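Local coordinates for urocanate hydratase (Paenibacillus sp. Soil724D2, PDB 7NED), which catalyses, with NAD+ as cofactor, the hydration of thiourocanate in bacterial ergothioneine breakdown, and also binds the related compound urocanate, at residues F430-D433 / A438-T441; A126-G131 / R432-A437; L462-L467 / T490-T495; A345-P350 / N514-G519. All blocks are in the same frame, centred on the assembly; numbering follows the deposited sequence.

How the interactions relate
Interactions 1 and 2 sit at the urocanate pocket, their centres about 6 Å apart. They share R432 and D433, on the broken strand 428-441, and D433 and Y129 both approach the ligand. The centre of interaction 3, between strand 490-498 and helix 459-469, is about 7 Å from that of interaction 1. Interaction 4, with its centre about 9 Å from that of interaction 1, joins the loop leading into strand 351-355 to helix 502-525. D515 connects them: its OD2 reaches R432 NE at 2.7 Å, and its OD1 reaches N464 ND2 at 2.8 Å. A further bond, H434 ND1 to S491 OG at 2.8 Å, ties interaction 2 to interaction 3.

Interaction 1: residues F430-D433 / A438-T441; sequences FSRD and ASMT. With URO ((2E)-3-(1H-imidazol-4-yl)acrylic acid), chain B.
S439 sits over one face of the R432 guanidinium group, and this is where the two segments pack tightly. Its OG comes within 3.3 Å of R432 NH1, but the angle is poor and the pair is not hydrogen-bonded. S439 CB rides alongside, 3.7 Å from both R432 NH1 and R432 NH2, so the hydroxymethyl group covers the nitrogen end of the fork. In its plane the fork bonds elsewhere: R432 NH1 donates to D433 O at 3.1 Å, with the acceptor almost exactly in the guanidinium plane and an N-H...O angle of 161°. An extended chain from CG to NE carries the fork out to S439. D515 forms the salt bridge with R432 NE, A492 O takes a further bond from NH1, and S439 OG has the carbonyls of H434 and D436 as hydrogen-bond partners, which must share its single proton. Both segments belong to strand 428-441, which lies between strands 490-498 and 351-355 in the mixed sheet and is interrupted here by a short loop. Away from the arginine the contact is loose. D433 makes no contact with 438-441; its carboxylate lies against the ligand instead: with CG anti to the backbone N (chi1 -165°), its OD2 lies 3.0 Å and its OD1 3.2 Å from CAD of urocanate. Hydrogen bonds to the ligand come from T123 and R352; D433 meets a carbon.

Interaction 2: residues A126-G131 / R432-A437; sequences AWQYIG and RDHLDA. With URO ((2E)-3-(1H-imidazol-4-yl)acrylic acid), chain B.
Q128 and R432 mark the closest approach of the two backbones, CA to CA 7.0 Å, and the irregular loop 126-131 meets the interrupted part of strand 428-441 through side chains. The principal link is H434 NE2 donating to Q128 OE1 at 3.2 Å. The oxygen lies at the ring edge in the imidazole plane, and the nitrogen meets it nearly head-on to the C=O bond, at 167°. The side chains cross at about a right angle, with amide and ring planes 73° apart. Other groups hold both ends: T495 OG1 bonds Q128 NE2, and S491 OG bonds H434 ND1. Next to the imidazole, the backbone N of H434 donates to D433 OD1 at 2.7 Å, coming from above the carboxylate plane. In loop 126-131, Y129 reaches the ligand with its ring edge: CD1 stands 3.3 Å from urocanate OAB. The backbone N of G131 lies over one face of that ring, and Y42 stacks on it. With imidazole and amide each bonded on two sides, their rotations are probably fixed. The backbone bond to D433 probably steadies its carboxylate beside the bound urocanate, making H434 a second-shell residue of the pocket.

Interaction 3: residues L462-L467 / T490-T495; sequences LLNAML and TSAGVT
Packing comes first: A465 CB meets A492 CB at 4.1 Å where helix 462-467 lies closest to strand 490-495. With alanine on both sides the backbones draw together, CA to CA 5.7 Å, and the short axes pass 7.4 Å apart. Towards the start of both segments L462 CD2 touches T490 CG2 at 4.1 Å, the side chains crossing at about a right angle. The leucine's CB leaves its backbone away from the strand, and only the end of the chain comes back to it. N464 OD1 also packs 3.5 Å from the A492 methyl (CB), its CG being anti to the backbone N (chi1 177°). The polar contact is a water, donating to N464 OD1 at 3.0 Å and to G493 O at 2.9 Å, bridging helix and strand. The other end of the amide, ND2, is bonded to D515. The second subunit covers another side of the helix, with F82, I73 and M93 of that subunit packing on L467, L463 and M466. The 23° between the segments fits a beta-alpha-beta crossover: helix 459-469 links the parallel strands 428-441 and 475-480, and 490-498, inserted between them, runs opposite to both and so roughly along the helix.

Interaction 4: residues A345-P350 / N514-G519; sequences ARAIGP and NDTGLG
A347 points its methyl group toward helix 514-519, where it meets the turn formed by T516 and G519. A347 CB lies 3.4 Å from T516 O and 3.9 Å from T516 CB, so it touches the carbonyl oxygen and the side-chain base of the same residue. Next to T516 O the methyl meets bare backbone: G519 C is 4.3 Å from A347 CB, and with no side chain at G519 the two CA atoms approach to 5.2 Å. The threonine's branches are turned to different tasks. CG2 lies alongside the loop, 3.9 Å from A347 O, whereas OG1, set between the backbone N and the carbonyl carbon (chi1 51°), bonds to H405 and back to L512 O in its own helix. A347 is the C-prime residue, with positive phi, of the Schellman motif that ends helix 335-344, which probably helps turn its methyl to helix 514-519. The chain leaves the helix there and runs through G349 and P350 into strand 351-355 of the mixed sheet, and the contact sets that turn against the flank of helix 502-525. R346, whose CB leaves the backbone away from 514-519, forms salt bridges with D533 and E534, and D515 pairs with R432. On a different side of helix 514-519, L518 packs with L463 and with F82 of the second subunit, and N514 ND2 bonds to K83 O of that subunit.

Interaction 1: residues F430-D433 / A438-T441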
loop_
_atom_site.group_PDB
_atom_site.type_symbol
_atom_site.label_atom_id
_atom_site.label_comp_id
_atom_site.label_asym_id
_atom_site.label_seq_id
_atom_site.Cartn_x
_atom_site.Cartn_y
_atom_site.Cartn_z
ATOM N N PHE A 430 11.458 -9.922 18.343
ATOM C CA PHE A 430 12.010 -10.317 17.055
ATOM C C PHE A 430 11.540 -9.352 15.975
ATOM O O PHE A 430 10.372 -8.955 15.941
ATOM C CB PHE A 430 11.580 -11.730 16.674
ATOM C CG PHE A 430 12.301 -12.806 17.435
ATOM C CD1 PHE A 430 11.764 -13.335 18.610
ATOM C CD2 PHE A 430 13.550 -13.269 16.979
ATOM C CE1 PHE A 430 12.471 -14.341 19.313
ATOM C CE2 PHE A 430 14.223 -14.247 17.650
ATOM C CZ PHE A 430 13.693 -14.771 18.838
ATOM N N SER A 431 12.441 -8.980 15.082
ATOM C CA SER A 431 11.971 -8.177 13.957
ATOM C C SER A 431 12.969 -8.360 12.821
ATOM O O SER A 431 13.652 -9.390 12.739
ATOM C CB SER A 431 11.769 -6.711 14.379
ATOM O OG SER A 431 11.223 -5.923 13.305
ATOM N N ARG A 432 13.022 -7.389 11.922
ATOM C CA ARG A 432 13.955 -7.482 10.825
ATOM C C ARG A 432 13.968 -6.128 10.142
ATOM O O ARG A 432 13.088 -5.291 10.354
ATOM C CB ARG A 432 13.567 -8.591 9.840
ATOM C CG ARG A 432 12.061 -8.457 9.362
ATOM C CD ARG A 432 11.767 -9.166 8.007
ATOM N NE ARG A 432 10.323 -9.141 7.714
ATOM C CZ ARG A 432 9.666 -8.078 7.234
ATOM N NH1 ARG A 432 10.327 -6.954 6.995
ATOM N NH2 ARG A 432 8.342 -8.143 6.991
ATOM N N ASP A 433 14.987 -5.918 9.332
ATOM C CA ASP A 433 14.919 -4.796 8.412
ATOM C C ASP A 433 13.805 -5.052 7.405
ATOM O O ASP A 433 13.331 -6.183 7.257
ATOM C CB ASP A 433 16.261 -4.610 7.689
ATOM C CG ASP A 433 16.366 -3.243 7.000
ATOM O OD1 ASP A 433 15.470 -2.375 7.189
ATOM O OD2 ASP A 433 17.354 -3.031 6.282
ATOM N N ALA A 438 9.809 -10.694 0.808
ATOM C CA ALA A 438 8.517 -10.139 0.211
ATOM C C ALA A 438 8.167 -8.750 0.727
ATOM O O ALA A 438 7.110 -8.292 0.561
ATOM C CB ALA A 438 7.395 -11.096 0.283
ATOM N N SER A 439 9.136 -8.085 1.288
ATOM C CA SER A 439 8.823 -6.877 2.018
ATOM C C SER A 439 9.352 -5.544 1.592
ATOM O O SER A 439 9.258 -4.556 2.268
ATOM C CB SER A 439 9.066 -7.155 3.484
ATOM O OG SER A 439 10.390 -7.324 3.676
ATOM N N MET A 440 9.808 -5.530 0.378
ATOM C CA MET A 440 10.359 -4.367 -0.196
ATOM C C MET A 440 10.311 -4.291 -1.719
ATOM O O MET A 440 10.732 -5.184 -2.389
ATOM C CB MET A 440 11.767 -4.263 0.290
ATOM C CG MET A 440 12.666 -3.421 -0.490
ATOM S SD MET A 440 12.330 -1.765 -0.055
ATOM C CE MET A 440 13.401 -1.532 1.300
ATOM N N THR A 441 9.844 -3.175 -2.189
ATOM C CA THR A 441 9.819 -2.911 -3.603
ATOM C C THR A 441 10.532 -1.594 -3.795
ATOM O O THR A 441 10.151 -0.630 -3.230
ATOM C CB THR A 441 8.392 -2.849 -4.182
ATOM O OG1 THR A 441 7.750 -4.086 -4.029
ATOM C CG2 THR A 441 8.426 -2.443 -5.596
HETATM O OAA URO B . 18.585 -2.062 9.885
HETATM C CAI URO B . 17.788 -1.043 10.037
HETATM O OAB URO B . 17.267 -0.784 11.048
HETATM C CAC URO B . 17.487 -0.183 8.881
HETATM C CAD URO B . 18.024 -0.445 7.718
HETATM C CAJ URO B . 17.628 0.486 6.728
HETATM C CAF URO B . 18.196 0.706 5.508
HETATM N NAH URO B . 17.649 1.810 4.909
HETATM C CAE URO B . 16.751 2.245 5.763
HETATM N NAG URO B . 16.700 1.482 6.877
#

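Interaction 2: residues A126-G131 / R432-A437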
loop_
_atom_site.group_PDB
_atom_site.type_symbol
_atom_site.label_atom_id
_atom_site.label_comp_id
_atom_site.label_asym_id
_atom_site.label_seq_id
_atom_site.Cartn_x
_atom_site.Cartn_y
_atom_site.Cartn_z
ATOM N N ALA A 126 8.523 2.225 12.845
ATOM C CA ALA A 126 8.012 0.981 13.388
ATOM C C ALA A 126 8.826 0.483 14.578
ATOM O O ALA A 126 8.484 -0.555 15.148
ATOM C CB ALA A 126 7.970 -0.089 12.292
ATOM N N TRP A 127 9.912 1.183 14.930
ATOM C CA TRP A 127 10.631 1.053 16.201
ATOM C C TRP A 127 11.408 -0.261 16.101
ATOM O O TRP A 127 11.497 -1.028 17.073
ATOM C CB TRP A 127 9.633 0.962 17.343
ATOM C CG TRP A 127 8.776 2.191 17.412
ATOM C CD1 TRP A 127 8.928 3.392 16.750
ATOM C CD2 TRP A 127 7.398 2.127 17.777
ATOM N NE1 TRP A 127 7.753 4.144 16.852
ATOM C CE2 TRP A 127 6.803 3.374 17.472
ATOM C CE3 TRP A 127 6.619 1.136 18.386
ATOM C CZ2 TRP A 127 5.472 3.654 17.770
ATOM C CZ3 TRP A 127 5.280 1.432 18.700
ATOM C CH2 TRP A 127 4.727 2.673 18.383
ATOM N N GLN A 128 11.942 -0.569 14.920
ATOM C CA GLN A 128 12.592 -1.866 14.716
ATOM C C GLN A 128 14.104 -1.747 14.552
ATOM O O GLN A 128 14.784 -2.756 14.306
ATOM C CB GLN A 128 11.949 -2.596 13.506
ATOM C CG GLN A 128 10.482 -2.895 13.783
ATOM C CD GLN A 128 9.620 -3.231 12.550
ATOM O OE1 GLN A 128 9.896 -2.813 11.407
ATOM N NE2 GLN A 128 8.521 -3.951 12.807
ATOM N N TYR A 129 14.621 -0.528 14.680
ATOM C CA TYR A 129 16.026 -0.220 14.561
ATOM C C TYR A 129 16.710 -0.664 15.835
ATOM O O TYR A 129 16.145 -0.502 16.927
ATOM C CB TYR A 129 16.147 1.279 14.354
ATOM C CG TYR A 129 17.518 1.835 14.175
ATOM C CD1 TYR A 129 18.162 1.745 12.959
ATOM C CD2 TYR A 129 18.132 2.518 15.207
ATOM C CE1 TYR A 129 19.434 2.292 12.795
ATOM C CE2 TYR A 129 19.399 3.063 15.054
ATOM C CZ TYR A 129 20.037 2.940 13.830
ATOM O OH TYR A 129 21.290 3.456 13.636
ATOM N N ILE A 130 17.873 -1.308 15.694
ATOM C CA ILE A 130 18.591 -1.770 16.874
ATOM C C ILE A 130 19.934 -1.082 17.034
ATOM O O ILE A 130 20.711 -1.481 17.888
ATOM C CB ILE A 130 18.776 -3.295 16.886
ATOM C CG1 ILE A 130 19.656 -3.772 15.684
ATOM C CG2 ILE A 130 17.381 -3.968 16.944
ATOM C CD1 ILE A 130 20.131 -5.194 15.796
ATOM N N GLY A 131 20.199 -0.029 16.258
ATOM C CA GLY A 131 21.506 0.596 16.196
ATOM C C GLY A 131 22.214 0.206 14.918
ATOM O O GLY A 131 21.639 -0.398 14.020
ATOM N N ARG A 432 13.022 -7.389 11.922
ATOM C CA ARG A 432 13.955 -7.482 10.825
ATOM C C ARG A 432 13.968 -6.128 10.142
ATOM O O ARG A 432 13.088 -5.291 10.354
ATOM C CB ARG A 432 13.567 -8.591 9.840
ATOM C CG ARG A 432 12.061 -8.457 9.362
ATOM C CD ARG A 432 11.767 -9.166 8.007
ATOM N NE ARG A 432 10.323 -9.141 7.714
ATOM C CZ ARG A 432 9.666 -8.078 7.234
ATOM N NH1 ARG A 432 10.327 -6.954 6.995
ATOM N NH2 ARG A 432 8.342 -8.143 6.991
ATOM N N ASP A 433 14.987 -5.918 9.332
ATOM C CA ASP A 433 14.919 -4.796 8.412
ATOM C C ASP A 433 13.805 -5.052 7.405
ATOM O O ASP A 433 13.331 -6.183 7.257
ATOM C CB ASP A 433 16.261 -4.610 7.689
ATOM C CG ASP A 433 16.366 -3.243 7.000
ATOM O OD1 ASP A 433 15.470 -2.375 7.189
ATOM O OD2 ASP A 433 17.354 -3.031 6.282
ATOM N N HIS A 434 13.415 -4.007 6.668
ATOM C CA HIS A 434 12.443 -4.240 5.586
ATOM C C HIS A 434 13.116 -4.732 4.326
ATOM O O HIS A 434 12.419 -5.151 3.391
ATOM C CB HIS A 434 11.661 -2.972 5.252
ATOM C CG HIS A 434 10.852 -2.449 6.396
ATOM N ND1 HIS A 434 9.854 -1.515 6.219
ATOM C CD2 HIS A 434 10.894 -2.710 7.728
ATOM C CE1 HIS A 434 9.293 -1.243 7.386
ATOM N NE2 HIS A 434 9.907 -1.952 8.320
ATOM N N LEU A 435 14.456 -4.698 4.290
ATOM C CA LEU A 435 15.231 -5.222 3.164
ATOM C C LEU A 435 15.177 -6.741 3.271
ATOM O O LEU A 435 16.075 -7.392 3.809
ATOM C CB LEU A 435 16.671 -4.693 3.204
ATOM C CG LEU A 435 17.514 -4.961 1.948
ATOM C CD1 LEU A 435 17.204 -3.946 0.830
ATOM C CD2 LEU A 435 19.016 -5.003 2.347
ATOM N N ASP A 436 14.066 -7.329 2.866
ATOM C CA ASP A 436 13.810 -8.756 3.039
ATOM C C ASP A 436 12.888 -9.190 1.892
ATOM O O ASP A 436 12.154 -8.396 1.370
ATOM C CB ASP A 436 13.184 -8.990 4.416
ATOM C CG ASP A 436 13.227 -10.465 4.908
ATOM O OD1 ASP A 436 14.202 -11.117 4.756
ATOM O OD2 ASP A 436 12.281 -10.921 5.497
ATOM N N ALA A 437 12.965 -10.453 1.560
ATOM C CA ALA A 437 12.270 -11.014 0.454
ATOM C C ALA A 437 10.863 -10.515 0.070
ATOM O O ALA A 437 10.787 -9.909 -0.912
ATOM C CB ALA A 437 12.365 -12.499 0.426
HETATM O OAA URO B . 18.585 -2.062 9.885
HETATM C CAI URO B . 17.788 -1.043 10.037
HETATM O OAB URO B . 17.267 -0.784 11.048
HETATM C CAC URO B . 17.487 -0.183 8.881
HETATM C CAD URO B . 18.024 -0.445 7.718
HETATM C CAJ URO B . 17.628 0.486 6.728
HETATM C CAF URO B . 18.196 0.706 5.508
HETATM N NAH URO B . 17.649 1.810 4.909
HETATM C CAE URO B . 16.751 2.245 5.763
HETATM N NAG URO B . 16.700 1.482 6.877
#

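Interaction 3: residues L462-L467 / T490-T495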
loop_
_atom_site.group_PDB
_atom_site.type_symbol
_atom_site.label_atom_id
_atom_site.label_comp_id
_atom_site.label_asym_id
_atom_site.label_seq_id
_atom_site.Cartn_x
_atom_site.Cartn_y
_atom_site.Cartn_z
ATOM N N LEU A 462 2.647 -5.061 0.385
ATOM C CA LEU A 462 1.254 -4.978 0.832
ATOM C C LEU A 462 0.739 -6.350 1.233
ATOM O O LEU A 462 0.127 -6.512 2.291
ATOM C CB LEU A 462 0.369 -4.376 -0.274
ATOM C CG LEU A 462 0.865 -3.034 -0.819
ATOM C CD1 LEU A 462 -0.075 -2.404 -1.830
ATOM C CD2 LEU A 462 1.156 -2.129 0.356
ATOM N N LEU A 463 0.962 -7.357 0.377
ATOM C CA LEU A 463 0.629 -8.737 0.754
ATOM C C LEU A 463 1.342 -9.184 2.037
ATOM O O LEU A 463 0.751 -9.874 2.877
ATOM C CB LEU A 463 1.009 -9.676 -0.397
ATOM C CG LEU A 463 0.060 -9.501 -1.574
ATOM C CD1 LEU A 463 0.628 -10.291 -2.783
ATOM C CD2 LEU A 463 -1.325 -10.020 -1.171
ATOM N N ASN A 464 2.628 -8.840 2.180
ATOM C CA ASN A 464 3.388 -9.259 3.355
ATOM C C ASN A 464 2.743 -8.701 4.626
ATOM O O ASN A 464 2.500 -9.431 5.601
ATOM C CB ASN A 464 4.838 -8.793 3.167
ATOM C CG ASN A 464 5.728 -9.093 4.355
ATOM O OD1 ASN A 464 6.283 -8.186 4.957
ATOM N ND2 ASN A 464 5.894 -10.354 4.666
ATOM N N ALA A 465 2.379 -7.421 4.596
ATOM C CA ALA A 465 1.706 -6.802 5.738
ATOM C C ALA A 465 0.364 -7.477 6.032
ATOM O O ALA A 465 0.082 -7.856 7.178
ATOM C CB ALA A 465 1.498 -5.312 5.466
ATOM N N MET A 466 -0.504 -7.591 5.014
ATOM C CA MET A 466 -1.796 -8.239 5.248
ATOM C C MET A 466 -1.672 -9.657 5.748
ATOM O O MET A 466 -2.407 -10.057 6.659
ATOM C CB MET A 466 -2.709 -8.195 4.021
ATOM C CG MET A 466 -3.081 -6.781 3.593
ATOM S SD MET A 466 -4.290 -6.871 2.275
ATOM C CE MET A 466 -3.199 -7.320 0.976
ATOM N N LEU A 467 -0.782 -10.441 5.155
ATOM C CA LEU A 467 -0.584 -11.811 5.625
ATOM C C LEU A 467 -0.023 -11.839 7.044
ATOM O O LEU A 467 -0.439 -12.663 7.877
ATOM C CB LEU A 467 0.356 -12.550 4.654
ATOM C CG LEU A 467 0.578 -14.042 4.914
ATOM C CD1 LEU A 467 -0.750 -14.816 4.931
ATOM C CD2 LEU A 467 1.517 -14.667 3.847
ATOM N N THR A 490 8.191 1.036 -1.475
ATOM C CA THR A 490 7.164 0.674 -0.517
ATOM C C THR A 490 7.685 -0.564 0.163
ATOM O O THR A 490 8.227 -1.452 -0.511
ATOM C CB THR A 490 5.824 0.412 -1.225
ATOM O OG1 THR A 490 5.335 1.652 -1.722
ATOM C CG2 THR A 490 4.768 -0.186 -0.271
ATOM N N SER A 491 7.531 -0.622 1.477
ATOM C CA SER A 491 8.062 -1.757 2.229
ATOM C C SER A 491 7.100 -2.123 3.360
ATOM O O SER A 491 6.181 -1.378 3.671
ATOM C CB SER A 491 9.456 -1.457 2.774
ATOM O OG SER A 491 9.394 -0.381 3.717
ATOM N N ALA A 492 7.352 -3.268 4.010
ATOM C CA ALA A 492 6.536 -3.747 5.120
ATOM C C ALA A 492 7.438 -4.341 6.185
ATOM O O ALA A 492 8.469 -4.942 5.870
ATOM C CB ALA A 492 5.491 -4.801 4.653
ATOM N N GLY A 493 7.067 -4.145 7.457
ATOM C CA GLY A 493 7.845 -4.665 8.563
ATOM C C GLY A 493 6.932 -5.411 9.515
ATOM O O GLY A 493 5.708 -5.367 9.386
ATOM N N VAL A 494 7.545 -6.107 10.465
ATOM C CA VAL A 494 6.795 -6.962 11.384
ATOM C C VAL A 494 7.585 -7.089 12.682
ATOM O O VAL A 494 8.813 -7.170 12.661
ATOM C CB VAL A 494 6.512 -8.342 10.747
ATOM C CG1 VAL A 494 7.851 -9.137 10.524
ATOM C CG2 VAL A 494 5.530 -9.142 11.609
ATOM N N THR A 495 6.896 -7.048 13.815
ATOM C CA THR A 495 7.545 -7.285 15.113
ATOM C C THR A 495 6.764 -8.369 15.828
ATOM O O THR A 495 5.521 -8.398 15.762
ATOM C CB THR A 495 7.568 -6.014 15.976
ATOM O OG1 THR A 495 8.331 -5.007 15.305
ATOM C CG2 THR A 495 8.172 -6.292 17.322
HETATM O O HOH W 1 4.820 -7.174 7.341
#

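Interaction 4: residues A345-P350 / N514-G519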
loop_
_atom_site.group_PDB
_atom_site.type_symbol
_atom_site.label_atom_id
_atom_site.label_comp_id
_atom_site.label_asym_id
_atom_site.label_seq_id
_atom_site.Cartn_x
_atom_site.Cartn_y
_atom_site.Cartn_z
ATOM N N ALA A 345 16.492 -14.718 -2.404
ATOM C CA ALA A 345 15.711 -15.688 -3.152
ATOM C C ALA A 345 15.304 -16.880 -2.298
ATOM O O ALA A 345 14.324 -17.561 -2.634
ATOM C CB ALA A 345 16.488 -16.137 -4.384
ATOM N N ARG A 346 15.977 -17.110 -1.178
ATOM C CA ARG A 346 15.563 -18.122 -0.213
ATOM C C ARG A 346 14.998 -17.497 1.040
ATOM O O ARG A 346 14.842 -18.187 2.061
ATOM C CB ARG A 346 16.739 -19.048 0.147
ATOM C CG ARG A 346 17.340 -19.807 -1.019
ATOM C CD ARG A 346 18.337 -20.913 -0.561
ATOM N NE ARG A 346 18.919 -21.577 -1.739
ATOM C CZ ARG A 346 18.514 -22.745 -2.241
ATOM N NH1 ARG A 346 17.548 -23.439 -1.655
ATOM N NH2 ARG A 346 19.098 -23.233 -3.331
ATOM N N ALA A 347 14.714 -16.195 0.991
ATOM C CA ALA A 347 14.206 -15.436 2.134
ATOM C C ALA A 347 15.183 -15.482 3.302
ATOM O O ALA A 347 14.780 -15.365 4.459
ATOM C CB ALA A 347 12.815 -15.923 2.574
ATOM N N ILE A 348 16.473 -15.661 3.013
ATOM C CA ILE A 348 17.484 -15.377 4.031
ATOM C C ILE A 348 17.609 -13.865 4.153
ATOM O O ILE A 348 17.800 -13.156 3.152
ATOM C CB ILE A 348 18.820 -16.034 3.661
ATOM C CG1 ILE A 348 18.624 -17.543 3.468
ATOM C CG2 ILE A 348 19.876 -15.759 4.770
ATOM C CD1 ILE A 348 19.702 -18.237 2.625
ATOM N N GLY A 349 17.461 -13.344 5.364
ATOM C CA GLY A 349 17.402 -11.910 5.492
ATOM C C GLY A 349 17.710 -11.403 6.875
ATOM O O GLY A 349 18.002 -12.180 7.781
ATOM N N PRO A 350 17.629 -10.072 7.062
ATOM C CA PRO A 350 18.189 -9.408 8.263
ATOM C C PRO A 350 17.345 -9.544 9.523
ATOM O O PRO A 350 16.911 -8.565 10.135
ATOM C CB PRO A 350 18.331 -7.952 7.796
ATOM C CG PRO A 350 17.325 -7.807 6.659
ATOM C CD PRO A 350 17.425 -9.119 5.955
ATOM N N ASN A 514 5.171 -17.554 7.519
ATOM C CA ASN A 514 4.554 -16.819 6.404
ATOM C C ASN A 514 5.357 -15.597 5.991
ATOM O O ASN A 514 5.290 -15.174 4.827
ATOM C CB ASN A 514 3.120 -16.379 6.773
ATOM C CG ASN A 514 2.197 -17.552 6.967
ATOM O OD1 ASN A 514 2.560 -18.676 6.604
ATOM N ND2 ASN A 514 1.029 -17.326 7.595
ATOM N N ASP A 515 6.100 -15.003 6.921
ATOM C CA ASP A 515 6.937 -13.868 6.561
ATOM C C ASP A 515 8.046 -14.314 5.621
ATOM O O ASP A 515 8.266 -13.694 4.575
ATOM C CB ASP A 515 7.494 -13.218 7.820
ATOM C CG ASP A 515 8.128 -11.860 7.550
ATOM O OD1 ASP A 515 7.512 -11.011 6.866
ATOM O OD2 ASP A 515 9.262 -11.628 8.043
ATOM N N THR A 516 8.709 -15.439 5.929
ATOM C CA THR A 516 9.692 -15.948 4.983
ATOM C C THR A 516 9.033 -16.693 3.833
ATOM O O THR A 516 9.528 -16.627 2.706
ATOM C CB THR A 516 10.716 -16.858 5.686
ATOM O OG1 THR A 516 10.048 -17.859 6.457
ATOM C CG2 THR A 516 11.555 -16.004 6.627
ATOM N N GLY A 517 7.928 -17.393 4.089
ATOM C CA GLY A 517 7.324 -18.197 3.042
ATOM C C GLY A 517 6.885 -17.358 1.857
ATOM O O GLY A 517 7.098 -17.728 0.704
ATOM N N LEU A 518 6.271 -16.212 2.123
ATOM C CA LEU A 518 5.874 -15.360 1.006
ATOM C C LEU A 518 7.096 -14.800 0.310
ATOM O O LEU A 518 7.080 -14.600 -0.918
ATOM C CB LEU A 518 4.970 -14.221 1.506
ATOM C CG LEU A 518 4.438 -13.260 0.424
ATOM C CD1 LEU A 518 3.515 -13.984 -0.549
ATOM C CD2 LEU A 518 3.743 -12.051 1.095
ATOM N N GLY A 519 8.149 -14.515 1.093
ATOM C CA GLY A 519 9.414 -14.091 0.516
ATOM C C GLY A 519 9.957 -15.065 -0.513
ATOM O O GLY A 519 10.341 -14.665 -1.619
#